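Side-chain contacts in uroporphyrin-III C-methyltransferase (Pseudomonas denitrificans, PDB 1S4D), which transfers two methyl groups from S-adenosyl-L-methionine to uroporphyrinogen III, giving precorrin-2 by way of precorrin-1 on the route to cobalamin and siroheme: residues Val143-Arg146 with Glu147-His150; Lys187-Gly190 with Ala191-Asn195. All coordinates share one frame; numbering follows the deposited sequence.

Contact 1. Residues Val143-Arg146 with Glu147-His150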
ATOM      1  N   VAL B 143      -0.226  10.490   1.975  1.00 20.70           N
ATOM      2  CA  VAL B 143       0.011   9.872   3.253  1.00 21.66           C
ATOM      3  C   VAL B 143       1.385  10.318   3.834  1.00 22.47           C
ATOM      4  O   VAL B 143       1.694  10.149   5.012  1.00 22.26           O
ATOM      5  CB  VAL B 143      -0.162   8.351   3.002  1.00 21.82           C
ATOM      6  CG1 VAL B 143       1.155   7.600   2.876  1.00 21.26           C
ATOM      7  CG2 VAL B 143      -1.141   7.750   3.967  1.00 22.11           C
ATOM      8  N   THR B 144       2.168  10.972   2.985  1.00 23.57           N
ATOM      9  CA  THR B 144       3.534  11.367   3.270  1.00 24.21           C
ATOM     10  C   THR B 144       3.785  12.675   2.531  1.00 24.71           C
ATOM     11  O   THR B 144       3.333  12.849   1.392  1.00 25.22           O
ATOM     12  CB  THR B 144       4.454  10.244   2.754  1.00 24.42           C
ATOM     13  OG1 THR B 144       4.975   9.496   3.864  1.00 25.87           O
ATOM     14  CG2 THR B 144       5.678  10.776   2.048  1.00 23.73           C
ATOM     15  N   HIS B 145       4.493  13.596   3.160  1.00 25.13           N
ATOM     16  CA  HIS B 145       4.831  14.854   2.518  1.00 26.13           C
ATOM     17  C   HIS B 145       5.920  15.547   3.353  1.00 27.35           C
ATOM     18  O   HIS B 145       5.690  15.875   4.517  1.00 27.31           O
ATOM     19  CB  HIS B 145       3.568  15.707   2.378  1.00 26.15           C
ATOM     20  CG  HIS B 145       3.730  16.895   1.490  1.00 26.30           C
ATOM     21  ND1 HIS B 145       3.888  18.170   1.984  1.00 26.46           N
ATOM     22  CD2 HIS B 145       3.771  17.005   0.143  1.00 26.36           C
ATOM     23  CE1 HIS B 145       4.018  19.015   0.978  1.00 26.85           C
ATOM     24  NE2 HIS B 145       3.954  18.333  -0.149  1.00 27.10           N
ATOM     25  N   ARG B 146       7.096  15.765   2.765  1.00 28.83           N
ATOM     26  CA  ARG B 146       8.308  16.040   3.555  1.00 30.94           C
ATOM     27  C   ARG B 146       8.268  17.277   4.463  1.00 31.45           C
ATOM     28  O   ARG B 146       9.007  17.356   5.438  1.00 31.85           O
ATOM     29  CB  ARG B 146       9.574  15.988   2.685  1.00 31.17           C
ATOM     30  CG  ARG B 146      10.241  17.319   2.363  1.00 34.14           C
ATOM     31  CD  ARG B 146      10.578  17.477   0.878  1.00 39.27           C
ATOM     32  NE  ARG B 146      11.823  16.810   0.474  1.00 42.71           N
ATOM     33  CZ  ARG B 146      11.978  15.494   0.302  1.00 45.39           C
ATOM     34  NH1 ARG B 146      13.154  15.012  -0.075  1.00 45.68           N
ATOM     35  NH2 ARG B 146      10.972  14.649   0.511  1.00 47.88           N
ATOM     36  N   GLU B 147       7.378  18.210   4.152  1.00 31.92           N
ATOM     37  CA  GLU B 147       7.134  19.356   5.004  1.00 32.14           C
ATOM     38  C   GLU B 147       6.208  19.008   6.174  1.00 31.03           C
ATOM     39  O   GLU B 147       6.025  19.818   7.082  1.00 31.18           O
ATOM     40  CB  GLU B 147       6.522  20.485   4.172  1.00 33.16           C
ATOM     41  CG  GLU B 147       7.504  21.568   3.713  1.00 38.11           C
ATOM     42  CD  GLU B 147       7.185  22.117   2.316  1.00 44.54           C
ATOM     43  OE1 GLU B 147       5.984  22.225   1.958  1.00 47.24           O
ATOM     44  OE2 GLU B 147       8.135  22.442   1.561  1.00 47.14           O
ATOM     45  N   VAL B 148       5.619  17.815   6.157  1.00 29.83           N
ATOM     46  CA  VAL B 148       4.631  17.438   7.170  1.00 28.30           C
ATOM     47  C   VAL B 148       5.092  16.282   8.061  1.00 27.29           C
ATOM     48  O   VAL B 148       4.870  16.301   9.260  1.00 26.99           O
ATOM     49  CB  VAL B 148       3.239  17.111   6.524  1.00 28.54           C
ATOM     50  CG1 VAL B 148       2.282  16.480   7.528  1.00 28.35           C
ATOM     51  CG2 VAL B 148       2.592  18.368   5.910  1.00 28.70           C
ATOM     52  N   ASN B 149       5.731  15.274   7.477  1.00 26.18           N
ATOM     53  CA  ASN B 149       6.003  14.036   8.207  1.00 25.23           C
ATOM     54  C   ASN B 149       7.101  13.187   7.582  1.00 24.81           C
ATOM     55  O   ASN B 149       7.281  13.162   6.359  1.00 25.18           O
ATOM     56  CB  ASN B 149       4.709  13.200   8.407  1.00 24.95           C
ATOM     57  CG  ASN B 149       4.108  12.682   7.096  1.00 24.40           C
ATOM     58  OD1 ASN B 149       3.653  11.522   7.010  1.00 25.10           O
ATOM     59  ND2 ASN B 149       4.087  13.534   6.077  1.00 22.01           N
ATOM     60  N   HIS B 150       7.835  12.485   8.428  1.00 23.82           N
ATOM     61  CA  HIS B 150       8.875  11.600   7.947  1.00 23.07           C
ATOM     62  C   HIS B 150       8.485  10.171   8.325  1.00 22.07           C
ATOM     63  O   HIS B 150       9.199   9.208   8.027  1.00 21.72           O
ATOM     64  CB  HIS B 150      10.223  12.028   8.530  1.00 23.71           C
ATOM     65  CG  HIS B 150      10.885  13.129   7.755  1.00 26.17           C
ATOM     66  ND1 HIS B 150      10.412  14.424   7.745  1.00 27.92           N
ATOM     67  CD2 HIS B 150      11.979  13.123   6.951  1.00 27.71           C
ATOM     68  CE1 HIS B 150      11.180  15.168   6.967  1.00 28.24           C
ATOM     69  NE2 HIS B 150      12.138  14.402   6.475  1.00 28.89           N
TER
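His145 and Val148 close a turn whose compact side is built round one backbone oxygen. His145 O accepts Val148 N at 2.5 Å and Asn149 N at 3.0 Å, with N-H...O angles of 157° and 152°; the two donors arrive from opposite faces of the carbonyl plane. Phi and psi of Arg146 and Glu147 fit a type I beta turn over His145-Val148, and the Asn149 bond extends it by one residue. Beside this oxygen the imidazole of His145 meets Val148 edge-on: CG2 lies near the ring plane, 4.1 Å from ND1. CG of His145 lies anti to the backbone N (chi1 -168°), which brings ND1 alongside Glu147 and Val148. The side chain of Asn149 folds back against the incoming arm of the loop, residues 143-145, its CG 4.1 Å from both Val143 O and His145 N, although the rotation of its amide is uncertain. Replacing Asn149 by an alanine removes the carboxamide and would probably leave these two backbone groups without their polar neighbour and a gap inside the bend.

The outer side, where Arg146 and Glu147 are exposed, is far looser. Glu147 runs beside His145 in the same direction, its carboxylate plane nearly perpendicular to the ring, and OE1 comes no closer than 3.9 Å to CE1. Arg146 turns its chain outward, so Arg146 NE stays 6.8 Å from Glu147 OE2 and the opposite charges do not pair.

The bend belongs to the loop between helix 131-137 and strand 151-156. Val143 rests on Val181, and Val148 and Asn149 on Val179, of strand 179-183; His145 also packs on Leu251. The second subunit also packs here, with its Phe104 against Thr144, its Leu114 against His145 and its Glu111 against Arg146.

Contact 2. Residues Lys187-Gly190 with Ala191-Asn195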
ATOM      1  N   LYS B 187     -16.805   2.740  14.231  1.00 23.91           N
ATOM      2  CA  LYS B 187     -17.713   2.374  15.294  1.00 24.83           C
ATOM      3  C   LYS B 187     -17.145   2.847  16.634  1.00 24.17           C
ATOM      4  O   LYS B 187     -17.886   3.178  17.548  1.00 24.11           O
ATOM      5  CB  LYS B 187     -17.929   0.855  15.263  1.00 25.76           C
ATOM      6  CG  LYS B 187     -19.025   0.321  16.170  1.00 29.76           C
ATOM      7  CD  LYS B 187     -18.786  -1.160  16.483  1.00 37.24           C
ATOM      8  CE  LYS B 187     -20.055  -1.842  17.078  1.00 43.82           C
ATOM      9  NZ  LYS B 187     -21.158  -2.114  16.057  1.00 46.85           N
ATOM     10  N   HIS B 188     -15.827   2.913  16.726  1.00 23.61           N
ATOM     11  CA  HIS B 188     -15.167   3.308  17.950  1.00 23.27           C
ATOM     12  C   HIS B 188     -14.438   4.639  17.828  1.00 22.45           C
ATOM     13  O   HIS B 188     -13.515   4.904  18.594  1.00 23.16           O
ATOM     14  CB  HIS B 188     -14.163   2.238  18.389  1.00 23.92           C
ATOM     15  CG  HIS B 188     -14.744   0.868  18.544  1.00 25.37           C
ATOM     16  ND1 HIS B 188     -15.773   0.585  19.416  1.00 26.50           N
ATOM     17  CD2 HIS B 188     -14.408  -0.310  17.962  1.00 26.36           C
ATOM     18  CE1 HIS B 188     -16.062  -0.703  19.348  1.00 28.22           C
ATOM     19  NE2 HIS B 188     -15.243  -1.269  18.475  1.00 28.76           N
ATOM     20  N   ILE B 189     -14.856   5.485  16.892  1.00 21.38           N
ATOM     21  CA  ILE B 189     -14.235   6.801  16.710  1.00 19.86           C
ATOM     22  C   ILE B 189     -14.160   7.693  17.961  1.00 19.28           C
ATOM     23  O   ILE B 189     -13.126   8.281  18.228  1.00 19.34           O
ATOM     24  CB  ILE B 189     -14.847   7.562  15.500  1.00 20.04           C
ATOM     25  CG1 ILE B 189     -13.935   8.740  15.108  1.00 19.07           C
ATOM     26  CG2 ILE B 189     -16.297   7.986  15.763  1.00 17.76           C
ATOM     27  CD1 ILE B 189     -12.702   8.300  14.358  1.00 15.63           C
ATOM     28  N   GLY B 190     -15.254   7.796  18.710  1.00 18.89           N
ATOM     29  CA  GLY B 190     -15.266   8.508  19.978  1.00 17.94           C
ATOM     30  C   GLY B 190     -14.122   8.110  20.907  1.00 17.66           C
ATOM     31  O   GLY B 190     -13.333   8.955  21.326  1.00 18.04           O
ATOM     32  N   ALA B 191     -14.004   6.827  21.221  1.00 16.93           N
ATOM     33  CA  ALA B 191     -12.947   6.397  22.137  1.00 16.66           C
ATOM     34  C   ALA B 191     -11.554   6.614  21.545  1.00 16.97           C
ATOM     35  O   ALA B 191     -10.663   7.097  22.245  1.00 16.86           O
ATOM     36  CB  ALA B 191     -13.139   4.945  22.565  1.00 15.79           C
ATOM     37  N   ILE B 192     -11.379   6.291  20.260  1.00 17.28           N
ATOM     38  CA  ILE B 192     -10.083   6.427  19.613  1.00 17.98           C
ATOM     39  C   ILE B 192      -9.638   7.873  19.626  1.00 19.13           C
ATOM     40  O   ILE B 192      -8.547   8.218  20.072  1.00 20.10           O
ATOM     41  CB  ILE B 192     -10.155   5.926  18.196  1.00 17.96           C
ATOM     42  CG1 ILE B 192     -10.233   4.402  18.200  1.00 16.60           C
ATOM     43  CG2 ILE B 192      -8.948   6.426  17.386  1.00 17.94           C
ATOM     44  CD1 ILE B 192     -10.883   3.854  16.978  1.00 17.47           C
ATOM     45  N   THR B 193     -10.525   8.730  19.167  1.00 19.89           N
ATOM     46  CA  THR B 193     -10.270  10.144  19.115  1.00 19.79           C
ATOM     47  C   THR B 193      -9.991  10.734  20.489  1.00 19.47           C
ATOM     48  O   THR B 193      -9.166  11.638  20.638  1.00 20.53           O
ATOM     49  CB  THR B 193     -11.449  10.772  18.413  1.00 20.14           C
ATOM     50  OG1 THR B 193     -10.989  11.348  17.182  1.00 22.46           O
ATOM     51  CG2 THR B 193     -12.028  11.880  19.181  1.00 19.13           C
ATOM     52  N   ALA B 194     -10.642  10.220  21.519  1.00 18.67           N
ATOM     53  CA  ALA B 194     -10.297  10.679  22.864  1.00 17.20           C
ATOM     54  C   ALA B 194      -8.906  10.124  23.316  1.00 16.96           C
ATOM     55  O   ALA B 194      -8.165  10.815  24.042  1.00 16.20           O
ATOM     56  CB  ALA B 194     -11.399  10.335  23.849  1.00 16.18           C
ATOM     57  N   ASN B 195      -8.549   8.906  22.868  1.00 15.88           N
ATOM     58  CA  ASN B 195      -7.240   8.343  23.196  1.00 15.90           C
ATOM     59  C   ASN B 195      -6.155   9.271  22.677  1.00 16.01           C
ATOM     60  O   ASN B 195      -5.268   9.694  23.416  1.00 16.85           O
ATOM     61  CB  ASN B 195      -7.044   6.955  22.604  1.00 15.42           C
ATOM     62  CG  ASN B 195      -7.809   5.846  23.358  1.00 16.30           C
ATOM     63  OD1 ASN B 195      -8.045   4.770  22.793  1.00 21.73           O
ATOM     64  ND2 ASN B 195      -8.185   6.087  24.599  1.00 10.76           N
TER
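Ile192 lays its CD1 methyl alongside the base of His188, 3.9 Å from His188 CB, one helical turn further along the chain. The two side chains meet only at that base: the imidazole leads off away from the helix, while the isoleucine branch runs back toward the start of the turn. With CG1 anti to its own carbonyl carbon (chi1 -73°) and the chain then extended, Ile192 brings CD1 past the carbonyl of His188. The same carbonyl takes the backbone N of Ile192 at 3.0 Å, nearly in line with the C=O bond, so a polar bond and a hydrophobic flank share one residue pair.

His188 occupies the N-cap position, and the first turn follows in regular i to i+4 order. Thr193 N binds Ile189 O at 2.8 Å and Ala194 N binds Gly190 O at 3.0 Å.

Thr193 is turned quite differently from Ile192. Its CB points back at the preceding turn, toward Ile189 O, whereas OG1 approaches Ile189 along its aliphatic branch, 4.4 Å from CG1. That is a loose encounter, and the hydroxyl finds a weak hydrogen bond elsewhere, to Leu225 O. The methyl of Ala194 meets backbone one turn earlier, with Ala194 CB 3.5 Å from Gly190 O; the Ala191 methyl also meets backbone, its CB 4.0 Å from His188 O.

These residues form the start of helix 189-198, which follows strand 179-183 in the chain. Ile189 packs on Glu229 and Thr193 on Ala228, both of helix 225-235, while Ile192 and Asn195 lie against Trp170 of helix 170-176; His188 touches Ser161 and Ile192 touches Ser160 in a loop.

Contacts 1 and 2 come in series along the chain and do not touch: their centres are 24 Å apart and their nearest atoms about 16 Å. Strand 179-183 relates them, since contact 1 packs on its Val179 and Val181 and contact 2 begins the helix that follows it. Neither reaches the bound S-adenosyl-L-homocysteine. The side chain of Val143 in contact 1 is about 11 Å from it and about 8 Å from that of Thr130, a ligand-binding residue; in contact 2, the side chain of Ile192 is about 10 Å from the ligand, and that of His188 about 7 Å from that of binding residue Met184. Of the two, contact 1 alone meets the second subunit.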